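Prenyltransference for protein (Lavandula lanata, PDB 5HC7) probably transfers prenyl groups between isoprenoid diphosphates in the manner of cis-prenyltransferases, and here binds dimethylallyl S-thiolodiphosphate. Local coordinates at residues 15-20 and 186-191; 45-50 and 223-228; 60-65 and 134-139; 140-145 and 201-206. One frame throughout, in Å; residues are numbered along the deposited sequence.

Contact 1. Residues 15-20 and 186-191; sequences HVAIII and PSPDLL. With DST (dimethylallyl S-thiolodiphosphate), chain C.
His15 opens strand 15-19 and is held by Asp189 at both of its backbone polar atoms. His15 N donates to Asp189 OD2 over 2.8 Å, nearly straight at 168°, using the anti lone pair of that oxygen. In return His15 O accepts from Asp189 N, also at 2.8 Å, and more weakly from Leu190 N. A chi1 of -178° swings the imidazole away from its own backbone N and lays it alongside Pro188, whose CG stands 4.1 Å from the His15 ring centroid in a CH-pi contact over the face. Pro186 O meets the edge of the same ring, 3.5 Å from His15 CE1, while NE2 bonds to Thr61. Val16 pairs with Leu190 in a parallel bridge. Next, Ala17 N donates to Leu190 O at 3.0 Å, and Ala17 CB touches Pro188 CG and, at 3.9 Å, Leu191 CD1. Ile19 CG1 reaches the same Leu191 methyl. Beyond the strand, Ile20 O lies 3.2 Å from C13 of the bound dimethylallyl group. The carboxylate grip thus sits at the start of the strand pair; farther on one backbone bond joins the segments, and the side chains that meet in this central parallel sheet are aliphatic.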
# COMPACT_ATOMS: atom_id res chain seq x y z
N HIS A 15 -2.45 -3.79 15.93
CA HIS A 15 -2.34 -4.83 14.88
C HIS A 15 -0.97 -4.86 14.27
O HIS A 15 -0.46 -3.84 13.76
CB HIS A 15 -3.45 -4.56 13.83
CG HIS A 15 -3.51 -5.53 12.71
ND1 HIS A 15 -4.40 -5.37 11.65
CD2 HIS A 15 -2.78 -6.64 12.43
CE1 HIS A 15 -4.21 -6.35 10.78
NE2 HIS A 15 -3.24 -7.14 11.22
N VAL A 16 -0.37 -6.04 14.29
CA VAL A 16 0.93 -6.24 13.60
C VAL A 16 0.70 -7.30 12.52
O VAL A 16 0.08 -8.32 12.81
CB VAL A 16 2.05 -6.65 14.59
CG1 VAL A 16 3.36 -6.97 13.88
CG2 VAL A 16 2.25 -5.58 15.65
N ALA A 17 1.20 -7.02 11.28
CA ALA A 17 1.12 -7.96 10.18
C ALA A 17 2.51 -8.29 9.64
O ALA A 17 3.37 -7.44 9.60
CB ALA A 17 0.22 -7.42 9.09
N ILE A 18 2.69 -9.54 9.22
CA ILE A 18 3.98 -10.02 8.78
C ILE A 18 3.91 -10.66 7.42
O ILE A 18 3.11 -11.57 7.21
CB ILE A 18 4.58 -11.05 9.74
CG1 ILE A 18 4.70 -10.48 11.14
CG2 ILE A 18 5.95 -11.49 9.28
CD1 ILE A 18 5.22 -11.49 12.14
N ILE A 19 4.72 -10.16 6.50
CA ILE A 19 4.99 -10.83 5.25
C ILE A 19 6.21 -11.71 5.43
O ILE A 19 7.31 -11.24 5.64
CB ILE A 19 5.23 -9.81 4.09
CG1 ILE A 19 4.02 -8.88 3.95
CG2 ILE A 19 5.52 -10.53 2.80
CD1 ILE A 19 4.15 -7.74 2.94
N ILE A 20 6.02 -13.02 5.27
CA ILE A 20 7.11 -13.97 5.38
C ILE A 20 7.71 -14.11 3.97
O ILE A 20 7.03 -13.88 2.96
CB ILE A 20 6.59 -15.27 6.05
CG1 ILE A 20 5.59 -15.97 5.15
CG2 ILE A 20 5.94 -14.93 7.42
CD1 ILE A 20 5.00 -17.26 5.66
N PRO A 186 -8.58 -3.52 11.61
CA PRO A 186 -8.28 -4.08 10.24
C PRO A 186 -6.98 -3.56 9.65
O PRO A 186 -6.25 -4.21 8.89
CB PRO A 186 -9.49 -3.63 9.43
CG PRO A 186 -10.01 -2.36 10.09
CD PRO A 186 -9.79 -2.65 11.57
N SER A 187 -6.67 -2.36 10.07
CA SER A 187 -5.56 -1.68 9.53
C SER A 187 -4.30 -1.95 10.47
O SER A 187 -4.28 -1.60 11.64
CB SER A 187 -6.06 -0.23 9.32
OG SER A 187 -4.95 0.56 9.28
N PRO A 188 -3.25 -2.61 9.97
CA PRO A 188 -2.08 -2.81 10.79
C PRO A 188 -1.45 -1.51 11.17
O PRO A 188 -1.38 -0.59 10.33
CB PRO A 188 -1.11 -3.57 9.90
CG PRO A 188 -1.89 -4.05 8.76
CD PRO A 188 -3.12 -3.24 8.64
N ASP A 189 -0.97 -1.44 12.41
CA ASP A 189 -0.17 -0.29 12.86
C ASP A 189 1.30 -0.44 12.35
O ASP A 189 1.98 0.55 12.01
CB ASP A 189 -0.23 -0.26 14.37
CG ASP A 189 -1.63 -0.08 14.85
OD1 ASP A 189 -2.04 1.08 14.65
OD2 ASP A 189 -2.32 -1.06 15.29
N LEU A 190 1.70 -1.69 12.24
CA LEU A 190 3.08 -2.11 11.92
C LEU A 190 3.04 -3.32 10.95
O LEU A 190 2.36 -4.28 11.22
CB LEU A 190 3.86 -2.48 13.17
CG LEU A 190 5.27 -3.09 12.96
CD1 LEU A 190 6.18 -2.10 12.27
CD2 LEU A 190 5.82 -3.48 14.31
N LEU A 191 3.73 -3.19 9.82
CA LEU A 191 3.84 -4.23 8.81
C LEU A 191 5.30 -4.60 8.71
O LEU A 191 6.14 -3.77 8.46
CB LEU A 191 3.40 -3.70 7.49
CG LEU A 191 3.67 -4.72 6.37
CD1 LEU A 191 2.76 -5.93 6.50
CD2 LEU A 191 3.43 -4.10 5.03
O4 DST C . 8.67 -11.23 -3.57
P1 DST C . 7.42 -11.39 -4.51
O6 DST C . 7.60 -12.25 -5.68
O5 DST C . 6.81 -9.88 -5.02
O2 DST C . 6.35 -12.22 -3.64
P3 DST C . 6.57 -13.55 -2.65
O8 DST C . 5.41 -14.65 -3.14
O7 DST C . 7.95 -14.16 -2.55
S9 DST C . 5.75 -12.83 -0.85
C10 DST C . 4.29 -13.89 -1.29
C11 DST C . 3.36 -13.77 -0.18
C12 DST C . 3.63 -14.84 0.87
C13 DST C . 3.96 -14.18 2.24
C14 DST C . 2.37 -15.67 1.04

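Contact 2. Residues 45-50 and 223-228; sequences WKHIIS and FGEADL
Helix 34-54 and the first turn of helix 225-237 come nearest at Ile48 and Glu225, whose CA atoms are 5.4 Å apart, and no hydrogen bond crosses between the two segments. Ile48 fills the join. Its chi2 of -25°, away from a staggered value, carries CD1 to within 3.5 Å of Gly224 C and against the edge of the Phe223 ring, 4.2 Å from Phe223 CD1. On its other branch, Ile48 CG2 meets Leu228 CD2 at 4.2 Å. Helix 34-54 lies on the face of the parallel sheet bearing Val16 and Ile18, where Ile48 packs on Ile18 and Leu60. Gly224 is the N-cap of helix 225-237, and its N donates to Asp227 OD2 at 2.8 Å and 175°, the half of a capping box that a glycine can form. Asp227 CB sits over the centre of the Phe223 ring, and Asp227 OD1 is salt-bridged to Lys218. On the more exposed side, Glu225 crosses His47 at about a right angle, with CG 3.5 Å from His47 O and OE1 3.6 Å from His47 CB. The carboxylate and imidazole planes are only 13° apart, while Glu225 OE2 turns to a salt bridge with Arg51.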
# COMPACT_ATOMS: atom_id res chain seq x y z
N TRP A 45 6.49 -19.77 13.72
CA TRP A 45 5.28 -18.98 13.95
C TRP A 45 4.79 -19.01 15.38
O TRP A 45 4.29 -17.99 15.93
CB TRP A 45 4.16 -19.41 13.03
CG TRP A 45 4.40 -19.20 11.56
CD1 TRP A 45 5.51 -18.62 10.96
CD2 TRP A 45 3.52 -19.55 10.51
NE1 TRP A 45 5.34 -18.59 9.59
CE2 TRP A 45 4.14 -19.20 9.29
CE3 TRP A 45 2.29 -20.20 10.47
CZ2 TRP A 45 3.54 -19.43 8.06
CZ3 TRP A 45 1.69 -20.43 9.24
CH2 TRP A 45 2.31 -20.02 8.05
N LYS A 46 4.82 -20.20 15.99
CA LYS A 46 4.17 -20.33 17.27
C LYS A 46 4.88 -19.42 18.29
O LYS A 46 4.22 -18.84 19.17
CB LYS A 46 4.09 -21.81 17.74
CG LYS A 46 5.46 -22.42 17.93
CD LYS A 46 5.43 -23.86 18.47
CE LYS A 46 6.85 -24.46 18.49
NZ LYS A 46 7.43 -24.59 17.12
N HIS A 47 6.20 -19.26 18.18
CA HIS A 47 6.91 -18.44 19.16
C HIS A 47 6.65 -16.97 18.91
O HIS A 47 6.61 -16.15 19.84
CB HIS A 47 8.39 -18.65 19.04
CG HIS A 47 8.81 -20.06 19.19
ND1 HIS A 47 8.52 -20.80 20.31
CD2 HIS A 47 9.53 -20.87 18.36
CE1 HIS A 47 9.05 -22.01 20.17
NE2 HIS A 47 9.66 -22.07 19.00
N ILE A 48 6.54 -16.63 17.63
CA ILE A 48 6.20 -15.26 17.24
C ILE A 48 4.85 -14.94 17.80
O ILE A 48 4.66 -13.90 18.33
CB ILE A 48 6.13 -15.04 15.70
CG1 ILE A 48 7.44 -15.37 14.95
CG2 ILE A 48 5.70 -13.61 15.39
CD1 ILE A 48 8.66 -15.28 15.79
N ILE A 49 3.88 -15.83 17.62
CA ILE A 49 2.55 -15.58 18.09
C ILE A 49 2.53 -15.40 19.65
O ILE A 49 1.87 -14.48 20.21
CB ILE A 49 1.64 -16.72 17.64
CG1 ILE A 49 1.39 -16.61 16.14
CG2 ILE A 49 0.27 -16.62 18.30
CD1 ILE A 49 0.90 -17.90 15.50
N SER A 50 3.25 -16.27 20.33
CA SER A 50 3.26 -16.24 21.80
C SER A 50 3.87 -14.97 22.27
O SER A 50 3.42 -14.36 23.25
CB SER A 50 4.21 -17.31 22.34
OG SER A 50 3.65 -18.51 22.15
N PHE A 223 13.96 -15.94 11.39
CA PHE A 223 13.21 -14.84 12.04
C PHE A 223 12.58 -15.36 13.33
O PHE A 223 11.66 -16.19 13.30
CB PHE A 223 12.11 -14.29 11.11
CG PHE A 223 11.40 -13.09 11.63
CD1 PHE A 223 10.50 -13.20 12.66
CD2 PHE A 223 11.63 -11.83 11.06
CE1 PHE A 223 9.81 -12.07 13.12
CE2 PHE A 223 10.99 -10.72 11.53
CZ PHE A 223 10.07 -10.84 12.57
N GLY A 224 13.00 -14.80 14.47
CA GLY A 224 12.49 -15.20 15.79
C GLY A 224 11.84 -14.10 16.57
O GLY A 224 11.62 -12.98 16.09
N GLU A 225 11.64 -14.41 17.84
CA GLU A 225 11.07 -13.47 18.80
C GLU A 225 11.83 -12.14 18.91
O GLU A 225 11.21 -11.10 19.03
CB GLU A 225 10.98 -14.14 20.17
CG GLU A 225 10.04 -15.31 20.16
CD GLU A 225 9.85 -15.87 21.57
OE1 GLU A 225 10.14 -17.07 21.71
OE2 GLU A 225 9.42 -15.11 22.50
N ALA A 226 13.17 -12.21 18.86
CA ALA A 226 14.02 -11.04 18.93
C ALA A 226 13.76 -10.11 17.74
O ALA A 226 13.82 -8.89 17.89
CB ALA A 226 15.50 -11.47 18.93
N ASP A 227 13.50 -10.70 16.57
CA ASP A 227 13.20 -9.94 15.36
C ASP A 227 11.89 -9.22 15.46
O ASP A 227 11.79 -8.09 15.03
CB ASP A 227 13.31 -10.84 14.12
CG ASP A 227 14.68 -11.48 14.04
OD1 ASP A 227 15.65 -10.72 13.86
OD2 ASP A 227 14.83 -12.71 14.21
N LEU A 228 10.90 -9.83 16.09
CA LEU A 228 9.68 -9.11 16.43
C LEU A 228 9.92 -7.97 17.42
O LEU A 228 9.40 -6.84 17.24
CB LEU A 228 8.62 -10.08 16.96
CG LEU A 228 7.31 -9.42 17.40
CD1 LEU A 228 6.72 -8.70 16.23
CD2 LEU A 228 6.29 -10.39 18.01

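Contact 3. Residues 60-65 and 134-139; sequences LTIWAL and MHFILA. With DST (dimethylallyl S-thiolodiphosphate), chain C.
Backbone hydrogen bonds tie Leu60, Ile62 and Ala64 of strand 59-65 to strand 135-140 in parallel register. Ile137 N donates to Leu60 O at 2.8 Å, and the ladder runs on to Ala64 N, which is 2.9 Å from Ala139 O; Leu65 N adds a weak bond to that same oxygen. Apolar contacts line the face bearing Ile62 and Phe136, where Ile62 CD1 lies 3.7 Å from Phe136 CE1, and farther on Ala64 CB packs 3.6 Å from Leu138 CD1. On the other face, beyond Thr61 and Ile137, the Trp63 indole presents CD1 to Ala139 O at 3.4 Å. With CG anti to the backbone N (chi1 -169°), the indole is set between the ligand, whose C11 is 3.2 Å from Trp63 CZ3, and Phe203, which stacks on the opposite face; NE1 bonds to Tyr142 O. Replacing the indole by the methyl of an alanine is likely to strip the dimethylallyl chain of its aromatic floor, Phe203 of its stacking partner and Tyr142 O of its N-H donor. Leu65 N, 3.1 Å from ligand C14, continues this lining. Such a pocket at the C-terminal ends of parallel strands is characteristic of substrate binding in the cis-prenyltransferase fold.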
# COMPACT_ATOMS: atom_id res chain seq x y z
N LEU A 60 -2.27 -10.19 15.60
CA LEU A 60 -1.19 -10.57 14.69
C LEU A 60 -1.74 -11.31 13.48
O LEU A 60 -2.47 -12.35 13.62
CB LEU A 60 -0.24 -11.54 15.35
CG LEU A 60 1.06 -11.89 14.62
CD1 LEU A 60 2.02 -10.71 14.76
CD2 LEU A 60 1.66 -13.12 15.27
N THR A 61 -1.33 -10.80 12.32
CA THR A 61 -1.64 -11.43 11.04
C THR A 61 -0.34 -11.94 10.42
O THR A 61 0.63 -11.19 10.34
CB THR A 61 -2.28 -10.45 10.06
OG1 THR A 61 -3.48 -9.92 10.62
CG2 THR A 61 -2.61 -11.17 8.70
N ILE A 62 -0.32 -13.23 10.06
CA ILE A 62 0.75 -13.80 9.28
C ILE A 62 0.20 -14.15 7.90
O ILE A 62 -0.82 -14.84 7.75
CB ILE A 62 1.33 -15.04 9.92
CG1 ILE A 62 1.98 -14.67 11.28
CG2 ILE A 62 2.36 -15.69 8.99
CD1 ILE A 62 2.45 -15.90 12.08
N TRP A 63 0.88 -13.63 6.89
CA TRP A 63 0.49 -13.88 5.50
C TRP A 63 1.25 -15.07 5.04
O TRP A 63 2.46 -14.99 4.89
CB TRP A 63 0.82 -12.71 4.58
CG TRP A 63 0.24 -12.74 3.20
CD1 TRP A 63 -0.99 -13.26 2.76
CD2 TRP A 63 0.81 -12.11 2.08
NE1 TRP A 63 -1.19 -12.98 1.45
CE2 TRP A 63 -0.11 -12.25 1.00
CE3 TRP A 63 1.97 -11.38 1.88
CZ2 TRP A 63 0.13 -11.72 -0.26
CZ3 TRP A 63 2.23 -10.92 0.62
CH2 TRP A 63 1.31 -11.07 -0.42
N ALA A 64 0.49 -16.13 4.74
CA ALA A 64 0.99 -17.47 4.43
C ALA A 64 0.90 -17.79 2.95
O ALA A 64 1.66 -18.58 2.44
CB ALA A 64 0.17 -18.49 5.18
N LEU A 65 -0.04 -17.21 2.24
CA LEU A 65 -0.19 -17.60 0.85
C LEU A 65 -0.96 -16.56 0.07
O LEU A 65 -2.08 -16.20 0.46
CB LEU A 65 -0.95 -18.95 0.77
CG LEU A 65 -0.75 -19.61 -0.60
CD1 LEU A 65 0.60 -20.34 -0.64
CD2 LEU A 65 -1.88 -20.58 -0.91
N MET A 134 -5.32 -12.79 22.44
CA MET A 134 -4.94 -12.08 21.24
C MET A 134 -5.57 -12.78 20.04
O MET A 134 -5.59 -14.01 19.97
CB MET A 134 -3.41 -12.08 21.08
CG MET A 134 -2.91 -11.33 19.80
SD MET A 134 -1.14 -11.46 19.73
CE MET A 134 -0.99 -13.04 18.90
N HIS A 135 -6.05 -12.00 19.11
CA HIS A 135 -6.50 -12.53 17.78
C HIS A 135 -5.24 -12.79 16.89
O HIS A 135 -4.30 -11.99 16.86
CB HIS A 135 -7.43 -11.47 17.18
CG HIS A 135 -8.36 -11.95 16.12
ND1 HIS A 135 -9.31 -11.10 15.58
CD2 HIS A 135 -8.55 -13.15 15.54
CE1 HIS A 135 -10.00 -11.75 14.66
NE2 HIS A 135 -9.59 -13.00 14.64
N PHE A 136 -5.21 -13.96 16.25
CA PHE A 136 -4.22 -14.43 15.29
C PHE A 136 -4.97 -14.75 14.00
O PHE A 136 -5.87 -15.60 14.03
CB PHE A 136 -3.50 -15.68 15.77
CG PHE A 136 -2.72 -16.37 14.70
CD1 PHE A 136 -1.89 -15.63 13.83
CD2 PHE A 136 -2.78 -17.74 14.52
CE1 PHE A 136 -1.20 -16.25 12.81
CE2 PHE A 136 -2.03 -18.36 13.51
CZ PHE A 136 -1.24 -17.61 12.65
N ILE A 137 -4.69 -13.97 12.94
CA ILE A 137 -5.24 -14.19 11.63
C ILE A 137 -4.16 -14.80 10.74
O ILE A 137 -3.01 -14.29 10.66
CB ILE A 137 -5.77 -12.92 11.01
CG1 ILE A 137 -7.09 -12.53 11.67
CG2 ILE A 137 -6.02 -13.09 9.53
CD1 ILE A 137 -7.56 -11.13 11.35
N LEU A 138 -4.52 -15.91 10.09
CA LEU A 138 -3.67 -16.51 9.10
C LEU A 138 -4.31 -16.13 7.81
O LEU A 138 -5.45 -16.51 7.53
CB LEU A 138 -3.64 -18.02 9.24
CG LEU A 138 -2.67 -18.70 8.26
CD1 LEU A 138 -1.21 -18.35 8.47
CD2 LEU A 138 -2.88 -20.20 8.32
N ALA A 139 -3.58 -15.37 7.03
CA ALA A 139 -4.07 -14.92 5.73
C ALA A 139 -3.53 -15.88 4.67
O ALA A 139 -2.34 -15.95 4.40
CB ALA A 139 -3.65 -13.48 5.43
O4 DST C . 8.67 -11.23 -3.57
P1 DST C . 7.42 -11.39 -4.51
O6 DST C . 7.60 -12.25 -5.68
O5 DST C . 6.81 -9.88 -5.02
O2 DST C . 6.35 -12.22 -3.64
P3 DST C . 6.57 -13.55 -2.65
O8 DST C . 5.41 -14.65 -3.14
O7 DST C . 7.95 -14.16 -2.55
S9 DST C . 5.75 -12.83 -0.85
C10 DST C . 4.29 -13.89 -1.29
C11 DST C . 3.36 -13.77 -0.18
C12 DST C . 3.63 -14.84 0.87
C13 DST C . 3.96 -14.18 2.24
C14 DST C . 2.37 -15.67 1.04

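Contact 4. Residues 140-145 and 201-206. With DST (dimethylallyl S-thiolodiphosphate), chain C.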
# COMPACT_ATOMS: atom_id res chain seq x y z
N VAL A 140 -4.45 -16.61 4.06
CA VAL A 140 -4.07 -17.73 3.21
C VAL A 140 -4.97 -17.67 1.94
O VAL A 140 -6.18 -17.49 2.05
CB VAL A 140 -4.11 -19.03 4.04
CG1 VAL A 140 -5.48 -19.27 4.64
CG2 VAL A 140 -3.70 -20.19 3.18
N ALA A 141 -4.34 -17.66 0.76
CA ALA A 141 -5.03 -17.35 -0.49
C ALA A 141 -5.68 -15.98 -0.38
O ALA A 141 -6.82 -15.76 -0.80
CB ALA A 141 -6.06 -18.46 -0.87
N TYR A 142 -4.94 -15.07 0.26
CA TYR A 142 -5.38 -13.67 0.47
C TYR A 142 -4.54 -12.73 -0.41
O TYR A 142 -3.31 -12.82 -0.44
CB TYR A 142 -5.27 -13.24 1.97
CG TYR A 142 -5.60 -11.77 2.07
CD1 TYR A 142 -6.94 -11.37 2.20
CD2 TYR A 142 -4.61 -10.80 1.94
CE1 TYR A 142 -7.27 -10.04 2.20
CE2 TYR A 142 -4.92 -9.46 1.94
CZ TYR A 142 -6.25 -9.07 2.09
OH TYR A 142 -6.60 -7.74 2.00
N GLY A 143 -5.23 -11.85 -1.10
CA GLY A 143 -4.60 -10.82 -1.90
C GLY A 143 -5.37 -9.51 -1.73
O GLY A 143 -6.59 -9.50 -1.68
N GLY A 144 -4.65 -8.40 -1.67
CA GLY A 144 -5.29 -7.12 -1.39
C GLY A 144 -6.20 -6.60 -2.45
O GLY A 144 -7.25 -6.04 -2.13
N ARG A 145 -5.81 -6.77 -3.73
CA ARG A 145 -6.70 -6.39 -4.85
C ARG A 145 -7.95 -7.24 -4.84
O ARG A 145 -9.05 -6.73 -5.02
CB ARG A 145 -5.97 -6.65 -6.18
CG ARG A 145 -4.85 -5.68 -6.50
CD ARG A 145 -5.39 -4.52 -7.18
NE ARG A 145 -4.39 -3.49 -7.56
CZ ARG A 145 -3.87 -3.34 -8.78
NH1 ARG A 145 -4.19 -4.22 -9.72
NH2 ARG A 145 -3.03 -2.35 -9.07
N SER A 201 3.71 -6.87 -2.58
CA SER A 201 3.46 -8.12 -3.27
C SER A 201 1.99 -8.53 -3.24
O SER A 201 1.68 -9.71 -3.21
CB SER A 201 4.35 -9.30 -2.76
OG SER A 201 5.74 -9.00 -2.86
N ASN A 202 1.09 -7.55 -3.28
CA ASN A 202 -0.34 -7.79 -3.30
C ASN A 202 -0.85 -8.38 -1.99
O ASN A 202 -1.84 -9.16 -1.94
CB ASN A 202 -0.82 -8.59 -4.52
CG ASN A 202 -2.36 -8.59 -4.66
OD1 ASN A 202 -3.01 -7.59 -4.38
ND2 ASN A 202 -2.94 -9.72 -5.07
N PHE A 203 -0.24 -7.92 -0.90
CA PHE A 203 -0.85 -8.13 0.43
C PHE A 203 -1.95 -7.08 0.63
O PHE A 203 -2.46 -6.53 -0.32
CB PHE A 203 0.29 -8.07 1.47
CG PHE A 203 -0.11 -8.49 2.88
CD1 PHE A 203 -1.08 -9.45 3.13
CD2 PHE A 203 0.51 -7.89 3.98
CE1 PHE A 203 -1.43 -9.82 4.41
CE2 PHE A 203 0.15 -8.24 5.28
CZ PHE A 203 -0.81 -9.24 5.48
N PHE A 204 -2.31 -6.75 1.88
CA PHE A 204 -3.20 -5.62 2.12
C PHE A 204 -2.83 -4.42 1.31
O PHE A 204 -1.65 -4.03 1.22
CB PHE A 204 -3.05 -5.15 3.57
CG PHE A 204 -3.51 -6.14 4.61
CD1 PHE A 204 -4.64 -6.93 4.41
CD2 PHE A 204 -2.83 -6.26 5.79
CE1 PHE A 204 -5.08 -7.84 5.37
CE2 PHE A 204 -3.28 -7.18 6.83
CZ PHE A 204 -4.43 -7.95 6.62
N LEU A 205 -3.86 -3.72 0.83
CA LEU A 205 -3.69 -2.47 0.20
C LEU A 205 -4.57 -1.44 0.89
O LEU A 205 -4.07 -0.42 1.45
CB LEU A 205 -4.04 -2.62 -1.31
CG LEU A 205 -3.21 -3.59 -2.18
CD1 LEU A 205 -3.78 -3.75 -3.58
CD2 LEU A 205 -1.75 -3.12 -2.28
N TRP A 206 -5.89 -1.65 0.86
CA TRP A 206 -6.84 -0.75 1.54
C TRP A 206 -6.40 -0.52 3.00
O TRP A 206 -6.51 0.57 3.52
CB TRP A 206 -8.25 -1.36 1.53
CG TRP A 206 -9.18 -0.64 2.45
CD1 TRP A 206 -9.32 -0.83 3.81
CD2 TRP A 206 -10.11 0.40 2.09
NE1 TRP A 206 -10.28 0.05 4.30
CE2 TRP A 206 -10.74 0.83 3.28
CE3 TRP A 206 -10.43 1.04 0.88
CZ2 TRP A 206 -11.73 1.80 3.28
CZ3 TRP A 206 -11.38 2.09 0.90
CH2 TRP A 206 -12.02 2.43 2.09
O4 DST C . 8.67 -11.23 -3.57
P1 DST C . 7.42 -11.39 -4.51
O6 DST C . 7.60 -12.25 -5.68
O5 DST C . 6.81 -9.88 -5.02
O2 DST C . 6.35 -12.22 -3.64
P3 DST C . 6.57 -13.55 -2.65
O8 DST C . 5.41 -14.65 -3.14
O7 DST C . 7.95 -14.16 -2.55
S9 DST C . 5.75 -12.83 -0.85
C10 DST C . 4.29 -13.89 -1.29
C11 DST C . 3.36 -13.77 -0.18
C12 DST C . 3.63 -14.84 0.87
C13 DST C . 3.96 -14.18 2.24
C14 DST C . 2.37 -15.67 1.04
O HOH W 1 -6.84 -4.45 0.37
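The N-terminus of helix 144-160 is held by loop 201-206, with Asn202 accepting from two successive N-H groups. Gly144 N bonds to Asn202 O at 2.9 Å from well above the carbonyl plane, whereas Arg145 N meets Asn202 OD1 at 3.0 Å, in plane on a lone pair and nearly straight at 170°. A chi1 of -169° turns the amide toward the helix, and its ND2 bonds to Glu146 and Gln68. Without the amide, as with an alanine at Asn202, Arg145 N is likely to lose this acceptor, and Glu146 and Gln68 their shared donor. Gly144 packs so closely on Phe203 O that a CB would clash. Tyr142 brings OH to the edge of the Phe204 ring, 3.2 Å from Phe204 CD1, with the two ring planes 70° apart; the hydroxyl's hydrogen bond is to Asp147. A water joins Gly144 O and Trp206 N, 3.0 Å from each. Leu205 CD1 touches Arg145 CG at 3.7 Å, and the guanidinium reaches Glu171 and Trp206 of the second subunit. At the loop's other end Ser201 OG donates to ligand O5 at 2.6 Å. A loop spanning from diphosphate to dimer interface is consistent with the homodimeric cis-prenyltransferases.

Contacts 1 and 3 belong to one parallel sheet, where strands 15-19 and 59-65 are neighbours and Ile18 N lies 2.9 Å from Thr61 O. Contact 4 joins contact 3 through Leu65 O, 3.1 Å from Tyr142 N, and contact 1 through Phe203 CE2, 3.7 Å from Leu191 CD1. Contacts 1, 3 and 4 all touch the same dimethylallyl S-thiolodiphosphate, the first two along its hydrocarbon end and the last at its diphosphate; Asn69, Arg193 and Arg199 also hold this ligand. Contact 2 joins helices 34-54 and 225-237 beside the sheet, with Ile48 CG2 3.9 Å from Ile18 CD1 of contact 1 and the Phe223 side chain about 11 Å from a bound dimethylallyl S-thiolodiphosphate. The centres of contacts 2 and 4 are about 22 Å apart.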